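Local coordinates for endo-1,3-beta-glucanase, family GH16 (Zobellia galactanivorans, PDB 5FUI), which binds the beta-1,3-glucan laminarin through the C-terminal family 6 carbohydrate-binding module of a marine bacterial laminarinase, at residues N22-E27 with S43-P48; G56-E61 with V105-G110; E61-S66 with I125-I130; A67-R72 with V89-G94; G85-P90 with V101-N106. All coordinates share one frame; numbering follows the deposited sequence.

Contact 1: residues N22-E27 with S43-P48. With APY (2-aminomethyl-pyridine), chain C.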
# COMPACT_ATOMS: atom_id res chain seq x y z
N ASN A 22 -0.17 12.63 2.60
CA ASN A 22 -0.45 13.41 3.79
C ASN A 22 0.23 12.73 4.95
O ASN A 22 -0.01 11.58 5.17
CB ASN A 22 -1.97 13.43 4.07
CG ASN A 22 -2.32 14.07 5.41
OD1 ASN A 22 -3.03 13.48 6.23
ND2 ASN A 22 -1.89 15.28 5.59
N ASP A 23 1.02 13.49 5.70
CA ASP A 23 1.50 13.05 7.01
C ASP A 23 2.23 11.72 7.00
O ASP A 23 2.01 10.86 7.85
CB ASP A 23 0.36 13.09 8.07
CG ASP A 23 0.85 13.05 9.48
OD1 ASP A 23 2.06 13.38 9.73
OD2 ASP A 23 0.07 12.58 10.37
N VAL A 24 3.17 11.59 6.06
CA VAL A 24 4.09 10.45 6.08
C VAL A 24 5.50 10.92 5.83
O VAL A 24 5.70 12.09 5.41
CB VAL A 24 3.71 9.40 5.00
CG1 VAL A 24 2.28 8.84 5.22
CG2 VAL A 24 3.93 9.92 3.58
N GLN A 25 6.49 10.05 6.06
CA GLN A 25 7.84 10.46 5.71
C GLN A 25 8.56 9.27 5.10
O GLN A 25 8.32 8.13 5.40
CB GLN A 25 8.63 10.86 6.96
CG GLN A 25 8.10 12.18 7.55
CD GLN A 25 8.79 12.59 8.79
OE1 GLN A 25 10.00 12.47 8.91
NE2 GLN A 25 8.01 13.02 9.75
N LYS A 26 9.51 9.57 4.24
CA LYS A 26 10.39 8.53 3.64
C LYS A 26 11.62 8.26 4.53
O LYS A 26 12.11 9.18 5.25
CB LYS A 26 10.93 9.00 2.27
CG LYS A 26 9.89 9.28 1.18
CD LYS A 26 10.61 9.70 -0.09
CE LYS A 26 9.66 10.03 -1.21
NZ LYS A 26 8.36 10.44 -0.67
N GLU A 27 12.12 7.03 4.47
CA GLU A 27 13.30 6.68 5.27
C GLU A 27 14.01 5.53 4.55
O GLU A 27 13.41 4.82 3.76
CB GLU A 27 12.95 6.29 6.71
CG GLU A 27 12.06 5.05 6.76
CD GLU A 27 11.78 4.60 8.16
OE1 GLU A 27 12.61 4.84 9.07
OE2 GLU A 27 10.74 3.92 8.39
N SER A 43 -3.09 9.55 7.77
CA SER A 43 -2.07 9.62 6.70
C SER A 43 -2.57 8.86 5.45
O SER A 43 -3.38 7.97 5.54
CB SER A 43 -0.82 8.92 7.18
OG SER A 43 -0.29 9.57 8.33
N TRP A 44 -2.07 9.27 4.27
CA TRP A 44 -2.36 8.57 3.06
C TRP A 44 -1.35 8.83 2.00
O TRP A 44 -0.51 9.77 2.11
CB TRP A 44 -3.79 8.89 2.53
CG TRP A 44 -4.06 10.39 2.38
CD1 TRP A 44 -4.63 11.27 3.29
CD2 TRP A 44 -3.65 11.23 1.23
NE1 TRP A 44 -4.64 12.56 2.79
CE2 TRP A 44 -4.02 12.59 1.55
CE3 TRP A 44 -2.94 10.97 0.02
CZ2 TRP A 44 -3.75 13.63 0.70
CZ3 TRP A 44 -2.73 12.06 -0.87
CH2 TRP A 44 -3.14 13.34 -0.52
N MET A 45 -1.41 8.03 0.94
CA MET A 45 -0.51 8.20 -0.21
C MET A 45 -1.32 7.93 -1.45
O MET A 45 -2.17 7.01 -1.45
CB MET A 45 0.65 7.23 -0.15
CG MET A 45 1.56 7.37 1.06
SD MET A 45 0.97 6.36 2.52
CE MET A 45 1.54 4.78 2.04
N SER A 46 -1.01 8.60 -2.54
CA SER A 46 -1.76 8.42 -3.78
C SER A 46 -0.78 8.21 -4.96
O SER A 46 0.16 8.99 -5.11
CB SER A 46 -2.62 9.68 -4.02
OG SER A 46 -3.37 9.69 -5.20
N TYR A 47 -1.08 7.22 -5.81
CA TYR A 47 -0.20 6.81 -6.94
C TYR A 47 -1.01 6.90 -8.24
O TYR A 47 -1.91 6.12 -8.49
CB TYR A 47 0.20 5.34 -6.70
CG TYR A 47 0.87 5.11 -5.36
CD1 TYR A 47 0.10 4.84 -4.20
CD2 TYR A 47 2.29 5.22 -5.22
CE1 TYR A 47 0.72 4.62 -2.96
CE2 TYR A 47 2.91 5.01 -3.97
CZ TYR A 47 2.10 4.77 -2.83
OH TYR A 47 2.62 4.58 -1.60
N PRO A 48 -0.73 7.90 -9.09
CA PRO A 48 -1.50 8.04 -10.35
C PRO A 48 -1.04 7.01 -11.42
O PRO A 48 0.08 6.47 -11.41
CB PRO A 48 -1.19 9.46 -10.79
CG PRO A 48 0.24 9.59 -10.39
CD PRO A 48 0.20 9.04 -8.94
N APY C . -7.63 7.71 -1.83
CM APY C . -6.47 7.83 -0.97
C2 APY C . -6.56 9.34 -0.98
C3 APY C . -7.18 9.97 0.07
C4 APY C . -7.37 11.38 0.07
C5 APY C . -7.01 12.11 -1.07
C6 APY C . -6.40 11.47 -2.14
N1 APY C . -6.24 10.10 -2.09

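Contact 2: residues G56-E61 with V105-G110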
# COMPACT_ATOMS: atom_id res chain seq x y z
N GLY A 56 -10.88 -8.41 -14.11
CA GLY A 56 -10.83 -9.70 -13.49
C GLY A 56 -10.19 -9.56 -12.10
O GLY A 56 -10.07 -8.43 -11.55
N ASN A 57 -9.82 -10.69 -11.54
CA ASN A 57 -9.29 -10.72 -10.20
C ASN A 57 -7.80 -10.52 -10.19
O ASN A 57 -7.07 -11.09 -10.98
CB ASN A 57 -9.75 -11.96 -9.44
CG ASN A 57 -11.27 -11.96 -9.30
OD1 ASN A 57 -11.92 -10.98 -8.87
ND2 ASN A 57 -11.84 -13.06 -9.73
N TYR A 58 -7.36 -9.65 -9.31
CA TYR A 58 -5.94 -9.38 -9.14
C TYR A 58 -5.51 -9.71 -7.70
O TYR A 58 -6.30 -9.51 -6.73
CB TYR A 58 -5.65 -7.88 -9.30
CG TYR A 58 -5.76 -7.41 -10.72
CD1 TYR A 58 -6.99 -7.17 -11.32
CD2 TYR A 58 -4.61 -7.27 -11.51
CE1 TYR A 58 -7.10 -6.74 -12.62
CE2 TYR A 58 -4.65 -6.84 -12.84
CZ TYR A 58 -5.93 -6.58 -13.41
OH TYR A 58 -5.96 -6.19 -14.74
N LEU A 59 -4.25 -10.14 -7.60
CA LEU A 59 -3.61 -10.23 -6.26
C LEU A 59 -2.85 -8.92 -6.07
O LEU A 59 -1.99 -8.55 -6.93
CB LEU A 59 -2.62 -11.45 -6.22
CG LEU A 59 -1.93 -11.61 -4.86
CD1 LEU A 59 -2.97 -12.05 -3.81
CD2 LEU A 59 -0.80 -12.70 -5.08
N ILE A 60 -3.12 -8.26 -4.94
CA ILE A 60 -2.35 -7.05 -4.63
C ILE A 60 -1.64 -7.33 -3.28
O ILE A 60 -2.25 -7.63 -2.26
CB ILE A 60 -3.19 -5.77 -4.52
CG1 ILE A 60 -4.13 -5.62 -5.79
CG2 ILE A 60 -2.20 -4.60 -4.36
CD1 ILE A 60 -4.88 -4.27 -5.78
N GLU A 61 -0.30 -7.29 -3.38
CA GLU A 61 0.61 -7.58 -2.24
C GLU A 61 1.18 -6.30 -1.71
O GLU A 61 1.44 -5.38 -2.49
CB GLU A 61 1.80 -8.43 -2.68
CG GLU A 61 1.45 -9.90 -3.02
CD GLU A 61 2.63 -10.51 -3.70
OE1 GLU A 61 2.82 -10.25 -4.91
OE2 GLU A 61 3.45 -11.23 -3.01
N VAL A 105 -8.80 -8.93 -5.31
CA VAL A 105 -9.94 -8.09 -5.57
C VAL A 105 -10.21 -8.00 -7.09
O VAL A 105 -9.35 -8.21 -7.90
CB VAL A 105 -9.73 -6.76 -4.80
CG1 VAL A 105 -8.44 -6.03 -5.20
CG2 VAL A 105 -10.96 -5.88 -4.76
N ASN A 106 -11.44 -7.67 -7.46
CA ASN A 106 -11.85 -7.63 -8.84
C ASN A 106 -11.89 -6.21 -9.33
O ASN A 106 -12.48 -5.37 -8.70
CB ASN A 106 -13.24 -8.25 -8.90
CG ASN A 106 -13.72 -8.51 -10.30
OD1 ASN A 106 -13.72 -9.64 -10.76
ND2 ASN A 106 -14.19 -7.46 -10.98
N VAL A 107 -11.21 -5.95 -10.45
CA VAL A 107 -11.08 -4.61 -10.99
C VAL A 107 -11.42 -4.69 -12.47
O VAL A 107 -10.95 -5.59 -13.13
CB VAL A 107 -9.61 -4.12 -10.82
CG1 VAL A 107 -9.49 -2.71 -11.33
CG2 VAL A 107 -9.29 -4.13 -9.32
N SER A 108 -12.23 -3.74 -12.99
CA SER A 108 -12.41 -3.72 -14.46
C SER A 108 -11.23 -2.98 -15.12
O SER A 108 -10.60 -2.01 -14.54
CB SER A 108 -13.75 -3.10 -14.87
OG SER A 108 -13.77 -1.77 -14.42
N ALA A 109 -10.89 -3.42 -16.33
CA ALA A 109 -9.73 -2.83 -16.99
C ALA A 109 -9.73 -1.29 -17.08
O ALA A 109 -10.75 -0.63 -17.45
CB ALA A 109 -9.54 -3.46 -18.41
N GLY A 110 -8.61 -0.69 -16.74
CA GLY A 110 -8.54 0.74 -16.87
C GLY A 110 -7.25 1.24 -16.25
O GLY A 110 -6.45 0.43 -15.73

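Contact 3: residues E61-S66 with I125-I130. With MG (magnesium ion), chain E.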
# COMPACT_ATOMS: atom_id res chain seq x y z
N GLU A 61 -0.30 -7.29 -3.38
CA GLU A 61 0.61 -7.58 -2.24
C GLU A 61 1.18 -6.30 -1.71
O GLU A 61 1.44 -5.38 -2.49
CB GLU A 61 1.80 -8.43 -2.68
CG GLU A 61 1.45 -9.90 -3.02
CD GLU A 61 2.63 -10.51 -3.70
OE1 GLU A 61 2.82 -10.25 -4.91
OE2 GLU A 61 3.45 -11.23 -3.01
N TYR A 62 1.37 -6.25 -0.39
CA TYR A 62 1.89 -5.08 0.30
C TYR A 62 3.01 -5.51 1.21
O TYR A 62 2.82 -6.38 2.09
CB TYR A 62 0.78 -4.36 1.17
CG TYR A 62 -0.43 -3.97 0.35
CD1 TYR A 62 -1.46 -4.83 0.11
CD2 TYR A 62 -0.49 -2.68 -0.23
CE1 TYR A 62 -2.57 -4.42 -0.66
CE2 TYR A 62 -1.58 -2.26 -1.01
CZ TYR A 62 -2.58 -3.13 -1.22
OH TYR A 62 -3.66 -2.72 -1.94
N ARG A 63 4.20 -4.94 0.98
CA ARG A 63 5.40 -5.26 1.78
C ARG A 63 5.46 -4.30 2.92
O ARG A 63 5.71 -3.10 2.76
CB ARG A 63 6.63 -5.24 0.90
CG ARG A 63 7.97 -5.70 1.54
CD ARG A 63 7.82 -7.22 1.81
NE ARG A 63 9.12 -7.76 2.27
CZ ARG A 63 9.27 -9.02 2.68
NH1 ARG A 63 8.21 -9.88 2.71
NH2 ARG A 63 10.48 -9.45 3.12
N VAL A 64 5.13 -4.82 4.11
CA VAL A 64 4.81 -3.97 5.31
C VAL A 64 5.61 -4.40 6.55
O VAL A 64 6.08 -5.53 6.62
CB VAL A 64 3.29 -3.98 5.65
CG1 VAL A 64 2.52 -3.29 4.49
CG2 VAL A 64 2.75 -5.39 5.91
N ALA A 65 5.73 -3.50 7.54
CA ALA A 65 6.33 -3.84 8.81
C ALA A 65 5.64 -3.08 9.91
O ALA A 65 5.11 -1.96 9.67
CB ALA A 65 7.80 -3.37 8.77
N SER A 66 5.75 -3.62 11.16
CA SER A 66 5.26 -2.82 12.29
C SER A 66 5.85 -3.42 13.55
O SER A 66 5.91 -4.65 13.70
CB SER A 66 3.73 -2.84 12.42
OG SER A 66 3.38 -2.03 13.55
N ILE A 125 5.54 0.82 4.95
CA ILE A 125 5.36 0.06 3.72
C ILE A 125 6.50 0.35 2.73
O ILE A 125 6.89 1.50 2.54
CB ILE A 125 3.96 0.35 3.12
CG1 ILE A 125 3.83 -0.41 1.81
CG2 ILE A 125 3.75 1.92 2.90
CD1 ILE A 125 2.37 -0.51 1.33
N ASN A 126 6.98 -0.72 2.12
CA ASN A 126 8.12 -0.69 1.22
C ASN A 126 7.64 -0.60 -0.27
O ASN A 126 8.09 0.29 -1.04
CB ASN A 126 9.02 -1.94 1.43
CG ASN A 126 10.24 -1.99 0.53
OD1 ASN A 126 10.59 -1.04 -0.14
ND2 ASN A 126 10.93 -3.15 0.54
N TRP A 127 6.68 -1.46 -0.63
CA TRP A 127 6.19 -1.49 -2.00
C TRP A 127 4.84 -2.20 -2.01
O TRP A 127 4.40 -2.80 -1.05
CB TRP A 127 7.20 -2.20 -3.00
CG TRP A 127 7.79 -3.49 -2.58
CD1 TRP A 127 9.12 -3.72 -2.20
CD2 TRP A 127 7.11 -4.78 -2.50
NE1 TRP A 127 9.30 -5.08 -1.89
CE2 TRP A 127 8.13 -5.76 -2.07
CE3 TRP A 127 5.78 -5.25 -2.77
CZ2 TRP A 127 7.86 -7.12 -1.96
CZ3 TRP A 127 5.54 -6.63 -2.57
CH2 TRP A 127 6.53 -7.52 -2.16
N ILE A 128 4.21 -2.07 -3.19
CA ILE A 128 2.97 -2.69 -3.56
C ILE A 128 3.25 -3.53 -4.84
O ILE A 128 4.00 -3.07 -5.73
CB ILE A 128 1.84 -1.65 -3.87
CG1 ILE A 128 1.65 -0.67 -2.69
CG2 ILE A 128 0.54 -2.38 -4.23
CD1 ILE A 128 2.19 0.71 -2.98
N ARG A 129 2.68 -4.74 -4.95
CA ARG A 129 2.85 -5.55 -6.18
C ARG A 129 1.50 -6.05 -6.59
O ARG A 129 0.80 -6.69 -5.84
CB ARG A 129 3.88 -6.68 -5.88
CG ARG A 129 4.21 -7.57 -7.07
CD ARG A 129 5.52 -8.35 -6.86
NE ARG A 129 5.43 -9.23 -5.73
CZ ARG A 129 6.45 -9.64 -4.93
NH1 ARG A 129 7.71 -9.22 -5.20
NH2 ARG A 129 6.12 -10.47 -3.88
N ILE A 130 1.22 -5.84 -7.88
CA ILE A 130 -0.06 -6.20 -8.47
C ILE A 130 0.14 -7.33 -9.49
O ILE A 130 0.99 -7.15 -10.40
CB ILE A 130 -0.77 -4.99 -9.12
CG1 ILE A 130 -1.03 -3.91 -8.02
CG2 ILE A 130 -2.07 -5.44 -9.83
CD1 ILE A 130 -1.41 -2.50 -8.57
MG MG E . 10.35 0.99 -1.31
O HOH W 1 0.88 -9.46 -6.53
O HOH W 2 12.38 0.90 -2.47

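Contact 4: residues A67-R72 with V89-G94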
# COMPACT_ATOMS: atom_id res chain seq x y z
N ALA A 67 6.25 -2.52 14.46
CA ALA A 67 6.62 -2.98 15.81
C ALA A 67 5.45 -3.04 16.79
O ALA A 67 5.69 -3.41 18.00
CB ALA A 67 7.76 -2.13 16.36
N VAL A 68 4.22 -2.72 16.34
CA VAL A 68 3.09 -2.60 17.22
C VAL A 68 1.92 -3.38 16.62
O VAL A 68 1.99 -3.92 15.52
CB VAL A 68 2.71 -1.13 17.55
CG1 VAL A 68 3.90 -0.46 18.24
CG2 VAL A 68 2.23 -0.40 16.30
N ASP A 69 0.82 -3.43 17.37
CA ASP A 69 -0.41 -4.04 16.89
C ASP A 69 -1.33 -2.99 16.29
O ASP A 69 -1.35 -1.80 16.72
CB ASP A 69 -1.16 -4.67 18.08
CG ASP A 69 -0.35 -5.74 18.76
OD1 ASP A 69 0.31 -6.53 18.09
OD2 ASP A 69 -0.42 -5.81 20.00
N GLY A 70 -2.16 -3.43 15.37
CA GLY A 70 -3.31 -2.62 14.92
C GLY A 70 -3.17 -1.70 13.73
O GLY A 70 -4.13 -1.00 13.35
N GLY A 71 -1.99 -1.65 13.11
CA GLY A 71 -1.86 -0.85 11.86
C GLY A 71 -2.90 -1.33 10.85
O GLY A 71 -3.12 -2.56 10.72
N ARG A 72 -3.51 -0.44 10.11
CA ARG A 72 -4.61 -0.86 9.23
C ARG A 72 -4.73 0.20 8.17
O ARG A 72 -4.63 1.41 8.46
CB ARG A 72 -5.94 -0.95 10.04
CG ARG A 72 -7.02 -1.62 9.22
CD ARG A 72 -8.32 -1.57 10.07
NE ARG A 72 -9.34 -2.30 9.32
CZ ARG A 72 -9.68 -3.55 9.52
NH1 ARG A 72 -9.16 -4.24 10.51
NH2 ARG A 72 -10.59 -4.08 8.74
N VAL A 89 -1.93 -4.83 9.26
CA VAL A 89 -0.47 -5.02 9.21
C VAL A 89 -0.13 -5.83 10.49
O VAL A 89 -0.38 -5.40 11.63
CB VAL A 89 0.28 -3.66 9.26
CG1 VAL A 89 1.77 -3.92 9.29
CG2 VAL A 89 -0.09 -2.82 8.01
N PRO A 90 0.49 -7.05 10.32
CA PRO A 90 0.92 -7.81 11.47
C PRO A 90 1.92 -7.05 12.30
O PRO A 90 2.68 -6.23 11.78
CB PRO A 90 1.59 -9.08 10.85
CG PRO A 90 0.85 -9.17 9.48
CD PRO A 90 0.75 -7.74 9.03
N ASN A 91 1.94 -7.38 13.58
CA ASN A 91 3.07 -6.94 14.44
C ASN A 91 4.27 -7.86 14.14
O ASN A 91 4.34 -9.06 14.53
CB ASN A 91 2.69 -7.01 15.89
CG ASN A 91 3.79 -6.46 16.77
OD1 ASN A 91 4.95 -6.40 16.39
ND2 ASN A 91 3.40 -6.03 18.02
N THR A 92 5.14 -7.40 13.26
CA THR A 92 6.29 -8.19 12.82
C THR A 92 7.46 -8.01 13.78
O THR A 92 8.52 -8.61 13.57
CB THR A 92 6.77 -7.71 11.42
OG1 THR A 92 7.18 -6.33 11.54
CG2 THR A 92 5.61 -7.83 10.37
N GLY A 93 7.18 -7.23 14.88
CA GLY A 93 8.20 -7.05 15.95
C GLY A 93 9.34 -6.12 15.64
O GLY A 93 10.32 -6.10 16.40
N GLY A 94 9.29 -5.34 14.57
CA GLY A 94 10.37 -4.37 14.36
C GLY A 94 9.97 -3.52 13.18
O GLY A 94 9.16 -3.95 12.30
O HOH W 3 4.81 -4.47 20.36
O HOH W 4 0.46 -3.09 13.05
O HOH W 5 -1.92 -5.88 13.87

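Contact 5: residues G85-P90 with V101-N106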
# COMPACT_ATOMS: atom_id res chain seq x y z
N GLY A 85 -10.62 -2.60 -0.52
CA GLY A 85 -10.68 -3.33 0.75
C GLY A 85 -9.62 -2.82 1.70
O GLY A 85 -9.03 -1.76 1.50
N GLU A 86 -9.53 -3.52 2.84
CA GLU A 86 -8.69 -3.09 3.91
C GLU A 86 -7.69 -4.18 4.27
O GLU A 86 -7.91 -5.39 4.12
CB GLU A 86 -9.49 -2.74 5.13
CG GLU A 86 -10.50 -1.64 4.88
CD GLU A 86 -11.41 -1.27 6.03
OE1 GLU A 86 -11.14 -1.65 7.16
OE2 GLU A 86 -12.34 -0.53 5.69
N LEU A 87 -6.52 -3.75 4.76
CA LEU A 87 -5.41 -4.65 5.11
C LEU A 87 -5.05 -4.35 6.56
O LEU A 87 -4.92 -3.19 6.95
CB LEU A 87 -4.11 -4.27 4.23
CG LEU A 87 -4.11 -4.60 2.72
CD1 LEU A 87 -4.37 -6.10 2.49
CD2 LEU A 87 -5.11 -3.69 1.97
N SER A 88 -4.88 -5.41 7.35
CA SER A 88 -4.26 -5.30 8.67
C SER A 88 -2.76 -5.59 8.55
O SER A 88 -2.34 -6.57 7.87
CB SER A 88 -4.87 -6.39 9.56
OG SER A 88 -6.22 -6.04 9.77
N VAL A 89 -1.93 -4.83 9.26
CA VAL A 89 -0.47 -5.02 9.21
C VAL A 89 -0.13 -5.83 10.49
O VAL A 89 -0.38 -5.40 11.63
CB VAL A 89 0.28 -3.66 9.26
CG1 VAL A 89 1.77 -3.92 9.29
CG2 VAL A 89 -0.09 -2.82 8.01
N PRO A 90 0.49 -7.05 10.32
CA PRO A 90 0.92 -7.81 11.47
C PRO A 90 1.92 -7.05 12.30
O PRO A 90 2.68 -6.23 11.78
CB PRO A 90 1.59 -9.08 10.85
CG PRO A 90 0.85 -9.17 9.48
CD PRO A 90 0.75 -7.74 9.03
N VAL A 101 1.60 -8.91 3.04
CA VAL A 101 0.17 -9.24 3.15
C VAL A 101 -0.47 -8.98 1.79
O VAL A 101 0.11 -8.33 0.90
CB VAL A 101 -0.53 -8.43 4.29
CG1 VAL A 101 0.09 -8.83 5.67
CG2 VAL A 101 -0.44 -6.89 4.00
N SER A 102 -1.71 -9.42 1.64
CA SER A 102 -2.36 -9.27 0.32
C SER A 102 -3.86 -9.15 0.41
O SER A 102 -4.48 -9.47 1.42
CB SER A 102 -1.97 -10.40 -0.62
OG SER A 102 -2.59 -11.65 -0.16
N GLN A 103 -4.44 -8.74 -0.70
CA GLN A 103 -5.88 -8.85 -0.92
C GLN A 103 -6.08 -9.34 -2.35
O GLN A 103 -5.24 -9.10 -3.20
CB GLN A 103 -6.53 -7.48 -0.70
CG GLN A 103 -6.09 -6.43 -1.72
CD GLN A 103 -6.52 -5.00 -1.42
OE1 GLN A 103 -5.97 -4.10 -2.02
NE2 GLN A 103 -7.49 -4.78 -0.57
N THR A 104 -7.19 -10.03 -2.56
CA THR A 104 -7.59 -10.47 -3.92
C THR A 104 -8.87 -9.79 -4.28
O THR A 104 -9.89 -9.97 -3.56
CB THR A 104 -7.72 -12.01 -3.99
OG1 THR A 104 -6.47 -12.63 -3.67
CG2 THR A 104 -8.08 -12.49 -5.36
N VAL A 105 -8.80 -8.93 -5.31
CA VAL A 105 -9.94 -8.09 -5.57
C VAL A 105 -10.21 -8.00 -7.09
O VAL A 105 -9.35 -8.21 -7.90
CB VAL A 105 -9.73 -6.76 -4.80
CG1 VAL A 105 -8.44 -6.03 -5.20
CG2 VAL A 105 -10.96 -5.88 -4.76
N ASN A 106 -11.44 -7.67 -7.46
CA ASN A 106 -11.85 -7.63 -8.84
C ASN A 106 -11.89 -6.21 -9.33
O ASN A 106 -12.48 -5.37 -8.70
CB ASN A 106 -13.24 -8.25 -8.90
CG ASN A 106 -13.72 -8.51 -10.30
OD1 ASN A 106 -13.72 -9.64 -10.76
ND2 ASN A 106 -14.19 -7.46 -10.98
O HOH W 6 -8.63 -6.51 1.63

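Contact 1: residues N22-E27 with S43-P48
Asn22 and Trp44 form an antiparallel hydrogen-bonded pair that joins the two segments. Asn22 N donates to Trp44 O at 2.9 Å, and Trp44 N returns a longer bond of 3.2 Å to Asn22 O. A side-chain bond follows one residue on: Ser43 OG donates to Asp23 O at 2.7 Å from above the carbonyl plane. This hydroxyl also bonds Asn40 N, so it is gripped from two parts of the chain.

The indole of Trp44 is covered on both faces. Its CG lies between the backbone N and the carbonyl carbon (chi1 53°), which brings the ring against Asn22. Asn22 CB makes a CH-pi contact 3.4 Å from the centroid of its five-membered ring, while the bound 2-aminomethyl-pyridine lies over the opposite face, its C4 3.9 Å from Trp44 CE2. The ligand is also hydrogen-bonded to Asp76, and Tyr117 meets the indole at a shallow angle, consistent with an aromatic carbohydrate-binding surface of a family 6 module.

Apolar packing is lighter. Val24 CG1 rests 3.7 Å from Ser43 CB and 3.9 Å from Met45 SD, on the side of strand 44-52 away from the indole, where Met45 packs on Ile125.

In the five-stranded sheet, strand 20-22 is outermost beside 44-52, which has strand 110-118 as its other neighbour; beyond Val24 the chain leaves this sheet and pairs, as strand 25-28, with 34-37.

Contact 2: residues G56-E61 with V105-G110
Tyr58 lays its ring across the side chain of Val107 at about a right angle, with Tyr58 CE1 4.1 Å from Val107 CB. Its CG stands anti to the carbonyl carbon (chi1 -72°), which turns the ring along the strand toward Val107. The carbonyl oxygens of Val105 and Val107 come up at the edge of the ring, near its plane. The phenol OH reaches past the pair to Ser54 O, and Phe52 meets the ring edge-to-face, so both the rotation and the polar end of the tyrosine are fixed.

Further along the same face, Ile60 CD1 touches Val105 CG1 at 4.0 Å in one of the two conformers of Val105. Leu84 packs on Val105 and Val107 from the other sheet. Asn57 and Asn106 project from the reverse face, to the exposed side.

Four backbone hydrogen bonds set the register. Gly56 N and Val107 O are 3.0 Å apart, with Val107 N to Gly56 O at 2.9 Å; Tyr58 N then gives to Val105 O at 2.8 Å, answered by Val105 N to Tyr58 O at 2.9 Å. Between these two hydrogen-bonded pairs lies the non-hydrogen-bonded pair Asn57-Asn106, where the CA atoms close to 4.2 Å. Gly56 has backbone angles at which a CB would run into the preceding carbonyl oxygen.

The short segments 56-61 and 105-107 run at 127°, a strongly twisted antiparallel pair. Such twist where the edge strand 97-107 pairs with the inner strand 56-66, with aromatic and branched residues turned inward, fits the beta-sandwich (jelly-roll) fold of family 6 modules.

Contact 3: residues E61-S66 with I125-I130
Arg63 CB sits almost squarely over the six-membered ring of Trp127, 3.4 Å from its centroid, in a CH-pi contact. A chi1 of -173° and a bend at chi2 (68°) lead CG and CD across the indole, and the guanidinium plane lies within 7° of the ring plane. Glu61 CB meets the indole at its edge. Beside it, Arg129 grips Glu61 side-on: Arg129 NE bonds Glu61 OE1 and Arg129 NH2 bonds Glu61 OE2, both at 2.9 Å. The bonds lie in the guanidinium plane but rise from the carboxylate plane. Trp127 CH2 lies 3.3 Å above one face of the Arg129 guanidinium. A glycine in place of Trp127 would probably leave the aliphatic part of Arg63 and that guanidinium face without their cover.

On the reverse face, Tyr62 CD2 packs 3.9 Å from Ile125 CD1 and 3.8 Å from Ile128 CG1, and its OH bonds Gln103.

Behind this shell the backbone carries a beta bulge. Arg63 N bonds Trp127 O, while Arg63 O accepts from Asn126 N at 2.8 Å, so Arg63 faces two residues; the buried Trp127 N has no partner. Glu31 forms a salt bridge with Arg63 and a bond to Asn126 ND2. Asn126 offers both O and OD1 to the magnesium ion, each at 2.4 Å, in a shell completed by Glu14, Glu16, Glu34 O and a water; the Glu31 bond probably helps orient its amide. A metal site at the start of a final jelly-roll strand is consistent with the structural cation site of family 6 modules.

Contact 4: residues A67-R72 with V89-G94
Asn91 and Asp69 carry the direct side-chain bond between the two loops. Asn91 ND2 donates to Asp69 OD1 at 3.1 Å; the bond lies in the amide plane but meets the carboxylate from well above its own. A chi1 of -175°, with CG opposite the backbone N, swings the amide across to Asp69. The other end of the same amide turns inward along its own chain, where Asn91 OD1 accepts from Gly93 N at 2.8 Å in an Asx turn. With both ends engaged, the amide can hardly rotate. At the far end of the contact a backbone bond runs from Val89 N to Gly71 O at 2.9 Å.

Two waters fill the span between. One joins Val68 O, Gly71 N and Val89 O; the second links Gly70 N to the same Val89 O. A third, at the Ala67 end, bridges Ala67 O and Asn91 ND2.

Van der Waals contacts are few and close to the backbone. Asn91 CB lies 3.2 Å from Val68 O, and Ala67 CB touches Gly94 CA at 4.0 Å. Gly71 leaves room for Val89, since a CB there would press on the valine.

The first loop links strand 56-66 to 72-77 and the second links 82-88 to 97-107, so each passes from one sheet to the other; Val89 packs inward on Val64 and Trp123.

Contact 5: residues G85-P90 with V101-N106
The amide of Gln103 has Leu87 over one face, with Leu87 CD2 3.6 Å from Gln103 NE2, while Gly85 C comes up beside that nitrogen at 3.7 Å. A water spans the gap, accepting from Gln103 NE2 at 3.0 Å and donating to Glu86 O at 2.8 Å. Gln103 OE1 is held by Ser75 OG as well as Tyr62. Both ends of the amide being bonded, its rotation is fixed. The ring of Pro90 abuts Val101, Pro90 CD lying 3.6 Å from Val101 CG1, with the two side chains alongside and pointing opposite ways.

No hydrogen bond passes directly between the segments. Strands 82-88 and 97-107, outer strands of the two sheets of the beta-sandwich, close its side here by side-chain packing; the short segments 85-88 and 101-106 keep their axes 7.6 Å apart, at 162°.

Leu87 is the buried wedge between them. Chi1 of -71° sets its CG beside the backbone N and chi2 of -57° divides the methyls, CD1 going to within 3.5 Å of Ser102 O and CD2 to the amide. An alanine here is likely to uncover the face of the Gln103 amide and leave a gap beside Ser102 O. Tyr62 and Phe73 flank the leucine from within the core.

Overall arrangement
Contacts 2 and 3 lie on the same strand, 56-66, share Glu61, and pack together through Ile60 CG2 and Ile128 CG2, 3.5 Å apart. Contact 5 joins the four-stranded sheet to the five-stranded one, tied to contact 3 by Tyr62 OH and Gln103 OE1 at 2.7 Å. Contact 4 continues from it through shared Val89 and Pro90 and the Arg72-Glu86 salt bridge. Contact 1 touches contact 3 across the core, where Met45 CE meets Ile125 CG2 at 3.7 Å; its Trp44 carries one 2-aminomethyl-pyridine, and the side chain of Ser43 lies about 7 Å from the other. The side chain of Val68 in contact 4 is also about 7 Å from a bound 2-aminomethyl-pyridine, while magnesium belongs to contact 3.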